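Local coordinates for capsid protein VP1 (Human polyomavirus 12, PDB 6Y5Z), which probably builds the icosahedral T=7 capsid of the virus from pentamers of disulfide-linked copies, at residues 124-129 against 211-216; 172-175 against 181-184; 236-241 against 268-273. All coordinates share one frame; numbering follows the deposited sequence. Where two conformers were deposited one is given.

Contact 1: 124-129 against 211-216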
ATOM      1  N   THR D 124       1.112  15.902   2.208  1.00 14.38           N
ATOM      2  CA  THR D 124       0.592  16.019   0.835  1.00 15.39           C
ATOM      3  C   THR D 124      -0.924  16.150   0.878  1.00 14.23           C
ATOM      4  O   THR D 124      -1.607  15.572   1.740  1.00 13.09           O
ATOM      5  CB  THR D 124       1.057  14.856  -0.034  1.00 18.93           C
ATOM      6  OG1 THR D 124       0.586  13.653   0.531  1.00 23.17           O
ATOM      7  CG2 THR D 124       2.557  14.799  -0.139  1.00 19.46           C
ATOM      8  N   TYR D 125      -1.441  16.939  -0.044  1.00 12.81           N
ATOM      9  CA  TYR D 125      -2.888  17.189  -0.167  1.00 13.31           C
ATOM     10  C   TYR D 125      -3.179  17.316  -1.659  1.00 13.73           C
ATOM     11  O   TYR D 125      -2.661  18.247  -2.306  1.00 14.62           O
ATOM     12  CB  TYR D 125      -3.294  18.444   0.598  1.00 15.29           C
ATOM     13  CG  TYR D 125      -4.770  18.698   0.585  1.00 14.53           C
ATOM     14  CD1 TYR D 125      -5.598  18.038   1.480  1.00 16.18           C
ATOM     15  CD2 TYR D 125      -5.336  19.570  -0.323  1.00 15.85           C
ATOM     16  CE1 TYR D 125      -6.967  18.225   1.467  1.00 16.47           C
ATOM     17  CE2 TYR D 125      -6.699  19.804  -0.314  1.00 16.51           C
ATOM     18  CZ  TYR D 125      -7.513  19.147   0.593  1.00 17.96           C
ATOM     19  OH  TYR D 125      -8.865  19.337   0.585  1.00 19.43           O
ATOM     20  N   HIS D 126      -3.908  16.349  -2.189  1.00 13.77           N
ATOM     21  CA  HIS D 126      -4.271  16.310  -3.620  1.00 14.24           C
ATOM     22  C   HIS D 126      -5.781  16.337  -3.696  1.00 15.13           C
ATOM     23  O   HIS D 126      -6.434  15.587  -2.948  1.00 16.42           O
ATOM     24  CB  HIS D 126      -3.726  15.089  -4.335  1.00 14.60           C
ATOM     25  CG  HIS D 126      -2.256  15.102  -4.436  1.00 14.42           C
ATOM     26  ND1 HIS D 126      -1.592  15.947  -5.294  1.00 14.77           N
ATOM     27  CD2 HIS D 126      -1.313  14.375  -3.798  1.00 16.66           C
ATOM     28  CE1 HIS D 126      -0.299  15.752  -5.167  1.00 15.97           C
ATOM     29  NE2 HIS D 126      -0.103  14.782  -4.258  1.00 16.71           N
ATOM     30  N   MET D 127      -6.329  17.198  -4.533  1.00 14.30           N
ATOM     31  CA  MET D 127      -7.766  17.104  -4.824  0.50 14.89           C
ATOM     32  C   MET D 127      -8.022  17.697  -6.208  1.00 14.01           C
ATOM     33  O   MET D 127      -7.287  18.598  -6.657  1.00 14.32           O
ATOM     34  CB  MET D 127      -8.600  17.804  -3.749  0.50 15.71           C
ATOM     35  CG  MET D 127      -8.473  19.289  -3.777  0.50 16.25           C
ATOM     36  SD  MET D 127      -9.759  19.944  -4.830  0.50 15.58           S
ATOM     37  CE  MET D 127     -11.124  19.388  -3.804  0.50 14.53           C
ATOM     38  N   PHE D 128      -9.006  17.128  -6.882  1.00 14.01           N
ATOM     39  CA  PHE D 128      -9.510  17.762  -8.112  1.00 13.34           C
ATOM     40  C   PHE D 128     -11.008  17.553  -8.168  1.00 14.16           C
ATOM     41  O   PHE D 128     -11.567  16.636  -7.530  1.00 13.00           O
ATOM     42  CB  PHE D 128      -8.821  17.226  -9.359  1.00 13.55           C
ATOM     43  CG  PHE D 128      -9.192  15.823  -9.724  1.00 14.18           C
ATOM     44  CD1 PHE D 128      -8.545  14.747  -9.140  1.00 15.36           C
ATOM     45  CD2 PHE D 128     -10.165  15.580 -10.683  1.00 14.75           C
ATOM     46  CE1 PHE D 128      -8.889  13.450  -9.498  1.00 15.28           C
ATOM     47  CE2 PHE D 128     -10.477  14.286 -11.055  1.00 15.47           C
ATOM     48  CZ  PHE D 128      -9.839  13.228 -10.454  1.00 14.95           C
ATOM     49  N   ALA D 129     -11.662  18.460  -8.873  1.00 13.46           N
ATOM     50  CA  ALA D 129     -13.109  18.408  -9.052  1.00 12.83           C
ATOM     51  C   ALA D 129     -13.443  18.922 -10.444  1.00 13.37           C
ATOM     52  O   ALA D 129     -12.753  19.797 -10.972  1.00 13.43           O
ATOM     53  CB  ALA D 129     -13.838  19.198  -7.997  1.00 13.36           C
ATOM     54  N   PRO D 211       6.939  12.191  -0.615  1.00 14.67           N
ATOM     55  CA  PRO D 211       5.829  12.386  -1.540  1.00 14.84           C
ATOM     56  C   PRO D 211       5.762  11.237  -2.549  1.00 15.24           C
ATOM     57  O   PRO D 211       6.795  10.661  -2.868  1.00 14.69           O
ATOM     58  CB  PRO D 211       6.159  13.688  -2.270  1.00 16.43           C
ATOM     59  CG  PRO D 211       7.666  13.805  -2.170  1.00 16.61           C
ATOM     60  CD  PRO D 211       8.043  13.139  -0.857  1.00 15.41           C
ATOM     61  N   VAL D 212       4.549  10.929  -2.999  1.00 13.97           N
ATOM     62  CA  VAL D 212       4.249   9.805  -3.940  0.50 14.68           C
ATOM     63  C   VAL D 212       3.387  10.357  -5.075  1.00 14.90           C
ATOM     64  O   VAL D 212       2.427  11.076  -4.772  1.00 15.40           O
ATOM     65  CB  VAL D 212       3.510   8.663  -3.221  0.50 15.19           C
ATOM     66  CG1 VAL D 212       3.227   7.504  -4.166  0.50 15.50           C
ATOM     67  CG2 VAL D 212       4.264   8.194  -1.982  0.50 15.68           C
ATOM     68  N   LEU D 213       3.704  10.034  -6.320  1.00 14.51           N
ATOM     69  CA  LEU D 213       2.822  10.446  -7.426  1.00 16.84           C
ATOM     70  C   LEU D 213       2.901   9.406  -8.535  1.00 16.92           C
ATOM     71  O   LEU D 213       3.985   8.876  -8.800  1.00 18.09           O
ATOM     72  CB  LEU D 213       3.235  11.838  -7.899  1.00 18.34           C
ATOM     73  CG  LEU D 213       2.136  12.642  -8.584  1.00 22.73           C
ATOM     74  CD1 LEU D 213       1.092  13.150  -7.582  1.00 22.53           C
ATOM     75  CD2 LEU D 213       2.740  13.819  -9.310  1.00 26.39           C
ATOM     76  N   THR D 214       1.776   9.114  -9.146  1.00 17.68           N
ATOM     77  CA  THR D 214       1.744   8.365 -10.422  1.00 19.06           C
ATOM     78  C   THR D 214       1.344   9.324 -11.540  1.00 19.39           C
ATOM     79  O   THR D 214       0.680  10.364 -11.284  1.00 21.41           O
ATOM     80  CB  THR D 214       0.846   7.137 -10.340  1.00 20.86           C
ATOM     81  OG1 THR D 214      -0.484   7.627 -10.218  1.00 24.51           O
ATOM     82  CG2 THR D 214       1.212   6.224  -9.194  1.00 20.30           C
ATOM     83  N   PHE D 215       1.750   8.996 -12.755  1.00 19.43           N
ATOM     84  CA  PHE D 215       1.443   9.828 -13.936  1.00 18.61           C
ATOM     85  C   PHE D 215       1.354   8.890 -15.123  1.00 20.47           C
ATOM     86  O   PHE D 215       2.053   7.862 -15.174  1.00 21.22           O
ATOM     87  CB  PHE D 215       2.452  10.961 -14.081  1.00 19.63           C
ATOM     88  CG  PHE D 215       3.890  10.527 -14.134  1.00 19.89           C
ATOM     89  CD1 PHE D 215       4.487  10.208 -15.345  1.00 20.84           C
ATOM     90  CD2 PHE D 215       4.654  10.428 -12.979  1.00 19.92           C
ATOM     91  CE1 PHE D 215       5.814   9.816 -15.395  1.00 21.04           C
ATOM     92  CE2 PHE D 215       5.979  10.025 -13.028  1.00 19.48           C
ATOM     93  CZ  PHE D 215       6.560   9.716 -14.243  1.00 20.53           C
ATOM     94  N   THR D 216       0.393   9.170 -15.984  1.00 19.38           N
ATOM     95  CA  THR D 216       0.093   8.334 -17.162  1.00 18.26           C
ATOM     96  C   THR D 216      -0.892   9.146 -17.991  1.00 19.32           C
ATOM     97  O   THR D 216      -1.483  10.085 -17.437  1.00 22.40           O
ATOM     98  CB  THR D 216      -0.448   6.950 -16.785  1.00 17.52           C
ATOM     99  OG1 THR D 216      -0.650   6.160 -17.965  1.00 17.24           O
ATOM    100  CG2 THR D 216      -1.744   7.013 -15.996  1.00 19.13           C
TER
HETATM  101  O   HOH W   1       2.113  13.403  -3.476  1.00 23.55           O
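H126 and T124 lie on strand 124-131 of the VP1 jelly roll and meet L213 on strand 212-216 and P211 just before it. The contact is small and buried, about 123 Å² over both sides. The two backbones do not form a ladder. Their CA atoms are 6.8 Å apart at T124 and P211, and they diverge from there. Side chains and a water bridge the gap.

The main contact is between H126 and L213, whose side chains run at a slant to each other. Methyl CD1 of L213 comes obliquely to the CE1-NE2 side of the ring, 3.8 Å from CE1 of H126. The H126 ring reaches this place because CG turns away from the carbonyl carbon and sits beside the backbone N (chi1 -67°). At the start of both segments, T124 CG2 touches P211 CA at 4.3 Å.

Water 1 makes the polar link. It lies at the edge of the imidazole, in the ring plane, 2.7 Å from NE2 of H126. It donates a hydrogen bond to the carbonyl O of V212, also at 2.7 Å. The ring is held from its other nitrogen too, since ND1 is hydrogen-bonded to OD1 of D244. Two polar partners thus fix its rotation, and the carboxylate would probably favour a proton on ND1.

Strand 124-131 runs between strands 197-204 and 237-250, with backbone bonds to both. H126 also packs on N202 and M246, one from each neighbour, and P211 rests on M246 as well. L213 touches V96 of strand 83-96. Strand 212-216 continues as an antiparallel ladder with a strand of a second subunit, so this contact lies beside the pentamer interface.

Contact 2: 172-175 against 181-184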
ATOM      1  N   ALA D 172     -21.169  27.395   7.986  1.00 17.11           N
ATOM      2  CA  ALA D 172     -19.925  27.786   7.285  1.00 16.57           C
ATOM      3  C   ALA D 172     -19.928  27.231   5.861  1.00 17.05           C
ATOM      4  O   ALA D 172     -19.200  26.265   5.574  1.00 17.84           O
ATOM      5  CB  ALA D 172     -18.722  27.353   8.066  1.00 15.56           C
ATOM      6  N   LYS D 173     -20.784  27.783   5.007  1.00 16.06           N
ATOM      7  CA  LYS D 173     -20.951  27.333   3.611  1.00 15.21           C
ATOM      8  C   LYS D 173     -20.432  28.410   2.682  1.00 15.65           C
ATOM      9  O   LYS D 173     -20.730  29.595   2.890  1.00 16.35           O
ATOM     10  CB  LYS D 173     -22.409  27.049   3.264  1.00 15.97           C
ATOM     11  CG  LYS D 173     -23.112  26.053   4.158  1.00 16.64           C
ATOM     12  CD  LYS D 173     -22.512  24.662   4.064  1.00 16.09           C
ATOM     13  CE  LYS D 173     -23.415  23.614   4.664  1.00 15.87           C
ATOM     14  NZ  LYS D 173     -22.827  22.257   4.637  1.00 17.15           N
ATOM     15  N   ALA D 174     -19.743  28.007   1.628  1.00 15.08           N
ATOM     16  CA  ALA D 174     -19.288  28.930   0.576  1.00 15.19           C
ATOM     17  C   ALA D 174     -19.135  28.171  -0.741  1.00 16.02           C
ATOM     18  O   ALA D 174     -19.315  26.945  -0.775  1.00 14.81           O
ATOM     19  CB  ALA D 174     -18.006  29.608   0.983  1.00 14.98           C
ATOM     20  N   LYS D 175     -18.939  28.912  -1.816  1.00 17.23           N
ATOM     21  CA  LYS D 175     -18.651  28.359  -3.158  1.00 17.60           C
ATOM     22  C   LYS D 175     -17.245  28.754  -3.578  1.00 17.42           C
ATOM     23  O   LYS D 175     -16.835  29.889  -3.314  1.00 18.42           O
ATOM     24  CB  LYS D 175     -19.708  28.869  -4.137  1.00 19.03           C
ATOM     25  CG  LYS D 175     -21.097  28.323  -3.844  1.00 22.24           C
ATOM     26  CD  LYS D 175     -22.212  28.894  -4.664  1.00 24.38           C
ATOM     27  CE  LYS D 175     -23.539  28.350  -4.184  1.00 26.49           C
ATOM     28  NZ  LYS D 175     -24.591  28.428  -5.223  1.00 29.96           N
ATOM     29  N   LYS D 181      -7.668  32.343  -3.398  1.00 16.32           N
ATOM     30  CA  LYS D 181      -8.205  33.189  -2.304  1.00 17.23           C
ATOM     31  C   LYS D 181      -8.841  32.367  -1.181  1.00 16.98           C
ATOM     32  O   LYS D 181      -9.081  32.951  -0.108  1.00 16.22           O
ATOM     33  CB  LYS D 181      -9.237  34.176  -2.859  1.00 19.79           C
ATOM     34  CG  LYS D 181      -8.707  35.091  -3.949  1.00 22.06           C
ATOM     35  CD  LYS D 181      -7.614  36.033  -3.504  1.00 23.99           C
ATOM     36  CE  LYS D 181      -7.223  37.050  -4.562  1.00 28.47           C
ATOM     37  N   TYR D 182      -9.177  31.090  -1.419  1.00 15.04           N
ATOM     38  CA  TYR D 182      -9.822  30.215  -0.411  1.00 15.34           C
ATOM     39  C   TYR D 182      -8.751  29.288   0.147  1.00 15.29           C
ATOM     40  O   TYR D 182      -8.286  28.388  -0.580  1.00 15.23           O
ATOM     41  CB  TYR D 182     -10.945  29.402  -1.056  1.00 15.60           C
ATOM     42  CG  TYR D 182     -12.193  30.177  -1.390  1.00 14.66           C
ATOM     43  CD1 TYR D 182     -12.249  31.027  -2.481  1.00 16.07           C
ATOM     44  CD2 TYR D 182     -13.333  30.043  -0.616  1.00 15.83           C
ATOM     45  CE1 TYR D 182     -13.397  31.743  -2.787  1.00 15.67           C
ATOM     46  CE2 TYR D 182     -14.493  30.746  -0.914  1.00 15.87           C
ATOM     47  CZ  TYR D 182     -14.522  31.603  -1.995  1.00 16.65           C
ATOM     48  OH  TYR D 182     -15.668  32.322  -2.231  1.00 17.45           O
ATOM     49  N   PRO D 183      -8.247  29.511   1.379  1.00 14.39           N
ATOM     50  CA  PRO D 183      -7.152  28.681   1.881  1.00 15.23           C
ATOM     51  C   PRO D 183      -7.598  27.230   2.076  1.00 14.74           C
ATOM     52  O   PRO D 183      -8.699  26.974   2.528  1.00 15.20           O
ATOM     53  CB  PRO D 183      -6.759  29.244   3.251  1.00 15.41           C
ATOM     54  CG  PRO D 183      -7.566  30.520   3.407  1.00 17.18           C
ATOM     55  CD  PRO D 183      -8.662  30.522   2.361  1.00 15.91           C
ATOM     56  N   ILE D 184      -6.741  26.270   1.741  1.00 14.78           N
ATOM     57  CA  ILE D 184      -7.177  24.858   1.948  1.00 14.97           C
ATOM     58  C   ILE D 184      -7.362  24.603   3.456  1.00 13.42           C
ATOM     59  O   ILE D 184      -8.202  23.773   3.828  1.00 13.55           O
ATOM     60  CB  ILE D 184      -6.245  23.835   1.272  1.00 16.32           C
ATOM     61  CG1 ILE D 184      -4.892  23.748   1.955  1.00 17.60           C
ATOM     62  CG2 ILE D 184      -6.108  24.090  -0.227  1.00 16.36           C
ATOM     63  CD1 ILE D 184      -4.097  22.534   1.507  1.00 17.75           C
TER
HETATM   64  O   HOH W   2     -18.352  31.896  -1.621  1.00 22.36           O
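Y182 points its ring across at A174 and K175 and makes every direct contact between the segments. CG of Y182 lies beside the backbone N, anti to the carbonyl carbon (chi1 -73°), which sends the phenol toward strand 173-175. A174 meets the ring at its edge. The methyl CB lies near the ring plane, 4.2 Å from CE2 of Y182.

The carbonyl of K175 comes in at a slant to the same ring. Its O is 2.9 Å from Y182 OH and 3.2 Å from Y182 CZ. The hydroxyl is hydrogen-bonded to OD1 of D177, in the loop between the segments. Water 2 closes the polar side. It accepts from the backbone N of K175 at 3.0 Å and donates to Y182 OH at 2.8 Å. The phenol oxygen is therefore gripped by a carboxylate and a water. The CB of K175 points away from Y182, and the residue is exposed.

Strand 173-175 is an outer strand of a three-stranded sheet, with 136-139 in the middle and 187-189 beyond. The sheet belongs to the long insertion between strands 124-131 and 197-204. Y182 packs on L137 of the central strand, and its ring meets that of W187 with planes at about 55°. The backbone of Y182 is also hydrogen-bonded to that of Y65, just before strand 66-71.

Contact 3: 236-241 against 268-273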
ATOM      1  N   ASP D 236     -23.385  27.132 -19.711  1.00 22.02           N
ATOM      2  CA  ASP D 236     -22.345  26.647 -20.664  1.00 22.70           C
ATOM      3  C   ASP D 236     -20.939  26.986 -20.141  1.00 20.52           C
ATOM      4  O   ASP D 236     -20.078  27.469 -20.910  1.00 20.63           O
ATOM      5  CB  ASP D 236     -22.593  27.198 -22.065  1.00 24.80           C
ATOM      6  CG  ASP D 236     -23.952  26.842 -22.653  1.00 27.72           C
ATOM      7  OD1 ASP D 236     -24.460  25.722 -22.404  1.00 26.53           O
ATOM      8  OD2 ASP D 236     -24.501  27.695 -23.356  1.00 27.90           O
ATOM      9  N   GLY D 237     -20.721  26.716 -18.856  1.00 18.95           N
ATOM     10  CA  GLY D 237     -19.407  26.825 -18.204  1.00 18.13           C
ATOM     11  C   GLY D 237     -19.035  25.498 -17.567  1.00 16.34           C
ATOM     12  O   GLY D 237     -19.916  24.858 -16.964  1.00 15.39           O
ATOM     13  N   LEU D 238     -17.775  25.112 -17.732  1.00 15.00           N
ATOM     14  CA  LEU D 238     -17.185  23.925 -17.070  1.00 14.99           C
ATOM     15  C   LEU D 238     -16.301  24.394 -15.918  1.00 14.41           C
ATOM     16  O   LEU D 238     -15.396  25.213 -16.137  1.00 15.31           O
ATOM     17  CB  LEU D 238     -16.385  23.118 -18.084  1.00 15.13           C
ATOM     18  CG  LEU D 238     -15.671  21.908 -17.498  1.00 15.58           C
ATOM     19  CD1 LEU D 238     -16.688  20.884 -17.027  1.00 15.79           C
ATOM     20  CD2 LEU D 238     -14.739  21.323 -18.539  1.00 15.91           C
ATOM     21  N   PHE D 239     -16.592  23.915 -14.708  1.00 14.22           N
ATOM     22  CA  PHE D 239     -15.887  24.339 -13.474  1.00 13.81           C
ATOM     23  C   PHE D 239     -14.851  23.291 -13.066  1.00 13.18           C
ATOM     24  O   PHE D 239     -15.193  22.134 -12.772  1.00 13.63           O
ATOM     25  CB  PHE D 239     -16.930  24.599 -12.390  1.00 14.32           C
ATOM     26  CG  PHE D 239     -17.830  25.759 -12.752  1.00 15.42           C
ATOM     27  CD1 PHE D 239     -18.877  25.596 -13.650  1.00 16.18           C
ATOM     28  CD2 PHE D 239     -17.592  27.009 -12.210  1.00 16.19           C
ATOM     29  CE1 PHE D 239     -19.675  26.678 -13.996  1.00 17.31           C
ATOM     30  CE2 PHE D 239     -18.408  28.084 -12.533  1.00 17.51           C
ATOM     31  CZ  PHE D 239     -19.444  27.909 -13.423  1.00 17.56           C
ATOM     32  N   LEU D 240     -13.591  23.711 -13.026  1.00 13.53           N
ATOM     33  CA  LEU D 240     -12.449  22.864 -12.637  1.00 13.48           C
ATOM     34  C   LEU D 240     -11.866  23.446 -11.366  1.00 14.71           C
ATOM     35  O   LEU D 240     -11.731  24.679 -11.262  1.00 14.68           O
ATOM     36  CB  LEU D 240     -11.384  22.862 -13.719  1.00 13.79           C
ATOM     37  CG  LEU D 240     -11.877  22.546 -15.129  1.00 14.20           C
ATOM     38  CD1 LEU D 240     -10.735  22.679 -16.128  1.00 15.19           C
ATOM     39  CD2 LEU D 240     -12.480  21.159 -15.174  1.00 14.53           C
ATOM     40  N   SER D 241     -11.493  22.580 -10.440  1.00 13.63           N
ATOM     41  CA  SER D 241     -10.953  22.956  -9.111  0.50 13.44           C
ATOM     42  C   SER D 241      -9.824  21.987  -8.763  1.00 13.38           C
ATOM     43  O   SER D 241      -9.968  20.835  -9.142  1.00 13.50           O
ATOM     44  CB  SER D 241     -12.025  22.874  -8.066  0.50 12.57           C
ATOM     45  OG  SER D 241     -13.155  23.667  -8.397  0.50 11.37           O
ATOM     46  N   VAL D 268     -11.338  17.067 -20.296  1.00 14.25           N
ATOM     47  CA  VAL D 268     -12.732  16.646 -19.987  1.00 14.05           C
ATOM     48  C   VAL D 268     -13.460  16.347 -21.285  1.00 15.86           C
ATOM     49  O   VAL D 268     -13.455  17.206 -22.209  1.00 16.18           O
ATOM     50  CB  VAL D 268     -13.476  17.699 -19.154  1.00 14.47           C
ATOM     51  CG1 VAL D 268     -14.898  17.265 -18.829  1.00 14.21           C
ATOM     52  CG2 VAL D 268     -12.705  18.010 -17.885  1.00 14.63           C
ATOM     53  N   GLN D 269     -14.061  15.165 -21.354  1.00 15.13           N
ATOM     54  CA  GLN D 269     -14.927  14.772 -22.487  1.00 15.90           C
ATOM     55  C   GLN D 269     -16.355  15.188 -22.153  1.00 15.79           C
ATOM     56  O   GLN D 269     -16.858  14.808 -21.076  1.00 14.23           O
ATOM     57  CB  GLN D 269     -14.857  13.266 -22.719  1.00 18.87           C
ATOM     58  CG  GLN D 269     -15.767  12.820 -23.837  1.00 23.03           C
ATOM     59  CD  GLN D 269     -15.604  11.340 -24.090  1.00 28.69           C
ATOM     60  OE1 GLN D 269     -16.411  10.533 -23.632  1.00 32.56           O
ATOM     61  NE2 GLN D 269     -14.514  10.978 -24.753  1.00 29.86           N
ATOM     62  N   LEU D 270     -16.974  15.981 -23.021  1.00 15.65           N
ATOM     63  CA  LEU D 270     -18.375  16.403 -22.818  1.00 16.30           C
ATOM     64  C   LEU D 270     -19.242  15.924 -23.966  1.00 15.69           C
ATOM     65  O   LEU D 270     -18.759  15.780 -25.096  1.00 16.31           O
ATOM     66  CB  LEU D 270     -18.460  17.918 -22.651  1.00 18.17           C
ATOM     67  CG  LEU D 270     -17.631  18.411 -21.462  1.00 19.92           C
ATOM     68  CD1 LEU D 270     -16.383  19.115 -21.919  1.00 22.04           C
ATOM     69  CD2 LEU D 270     -18.437  19.273 -20.531  1.00 19.91           C
ATOM     70  N   ARG D 271     -20.509  15.719 -23.660  1.00 14.56           N
ATOM     71  CA  ARG D 271     -21.511  15.343 -24.676  1.00 15.70           C
ATOM     72  C   ARG D 271     -22.764  16.181 -24.464  1.00 15.61           C
ATOM     73  O   ARG D 271     -23.063  16.629 -23.332  1.00 15.09           O
ATOM     74  CB  ARG D 271     -21.788  13.840 -24.620  1.00 16.86           C
ATOM     75  CG  ARG D 271     -22.584  13.420 -23.402  1.00 17.69           C
ATOM     76  CD  ARG D 271     -22.771  11.913 -23.375  1.00 18.30           C
ATOM     77  NE  ARG D 271     -23.322  11.528 -22.092  1.00 18.26           N
ATOM     78  CZ  ARG D 271     -23.275  10.300 -21.585  1.00 19.61           C
ATOM     79  NH1 ARG D 271     -22.750   9.315 -22.288  1.00 19.53           N
ATOM     80  NH2 ARG D 271     -23.801  10.051 -20.402  1.00 18.84           N
ATOM     81  N   LYS D 272     -23.521  16.391 -25.530  1.00 15.47           N
ATOM     82  CA  LYS D 272     -24.788  17.136 -25.416  1.00 15.55           C
ATOM     83  C   LYS D 272     -25.848  16.209 -24.821  1.00 15.45           C
ATOM     84  O   LYS D 272     -26.008  15.076 -25.306  1.00 16.58           O
ATOM     85  CB  LYS D 272     -25.219  17.652 -26.790  1.00 16.33           C
ATOM     86  CG  LYS D 272     -24.244  18.637 -27.410  1.00 17.21           C
ATOM     87  CD  LYS D 272     -24.704  19.096 -28.771  1.00 20.31           C
ATOM     88  CE  LYS D 272     -23.663  19.930 -29.477  1.00 21.96           C
ATOM     89  NZ  LYS D 272     -24.061  20.191 -30.880  1.00 24.29           N
ATOM     90  N   ARG D 273     -26.536  16.683 -23.795  1.00 14.58           N
ATOM     91  CA  ARG D 273     -27.626  15.987 -23.089  1.00 15.17           C
ATOM     92  C   ARG D 273     -28.878  16.851 -23.172  1.00 15.67           C
ATOM     93  O   ARG D 273     -28.804  18.065 -22.821  1.00 16.16           O
ATOM     94  CB  ARG D 273     -27.227  15.793 -21.625  1.00 15.58           C
ATOM     95  CG  ARG D 273     -28.318  15.221 -20.743  1.00 16.24           C
ATOM     96  CD  ARG D 273     -28.628  13.761 -21.015  1.00 16.38           C
ATOM     97  NE  ARG D 273     -27.670  12.896 -20.338  1.00 17.01           N
ATOM     98  CZ  ARG D 273     -27.914  11.671 -19.892  1.00 18.18           C
ATOM     99  NH1 ARG D 273     -29.101  11.104 -20.036  1.00 18.12           N
ATOM    100  NH2 ARG D 273     -26.952  10.993 -19.278  1.00 17.99           N
TER
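L238 and V268 reach toward each other tip to tip, and this pair is the tight part of the contact. Methyl CD2 of L238 abuts the branched end of V268, 3.9 Å from both CB and CG2 and 4.1 Å from CG1. CG of L238 lies anti to the backbone N (chi1 177°), which carries the methyls across the gap. V268 is thus met at its branch carbon and both of its methyls.

The flanking pairs are looser. L240 slides past V268 in the opposite direction, with CD2 of L240 4.2 Å from CG2 of V268. On the other flank, L238 CD1 meets L270 CD2, also at 4.2 Å. V130 of strand 124-131 packs against L238, L240 and V268.

F239, Q269 and R271 come between the inward residues and are partly exposed. None of them touches the facing segment. Q269 is hydrogen-bonded to Q21, and R271 forms a salt bridge with E88, which also binds R273.

The two strands form a beta hairpin and pair in another part of it. At these segments they have parted: the axes, antiparallel at 154°, are 10.7 Å apart, too wide for backbone pairing. Strand 237-250 also pairs with 66-71 and 124-131, and 257-276 with 9-26 and 83-96. Such apolar packing between layers is typical of the jelly-roll beta sandwich of VP1.

Contact centres lie 21 to 22 Å apart, and all three belong to one coat-protein fold. Along the chain, contact 2 falls between the two segments of contact 1, and contact 3 follows both. Contacts 1 and 3 share a sheet, where strands 124-131 and 237-250 are neighbours. There A129 N probably bonds S241 O at 2.9 Å. Contact 2 joins the edge strand of a separate small sheet to the loop that follows it. It meets contact 1 where Y125 CD2 packs on I184 CD1 at 3.7 Å. Contact 3 joins the layers of the sandwich, contact 2 lies within the long connection between strands 124-131 and 197-204, and contact 1 adjoins another subunit.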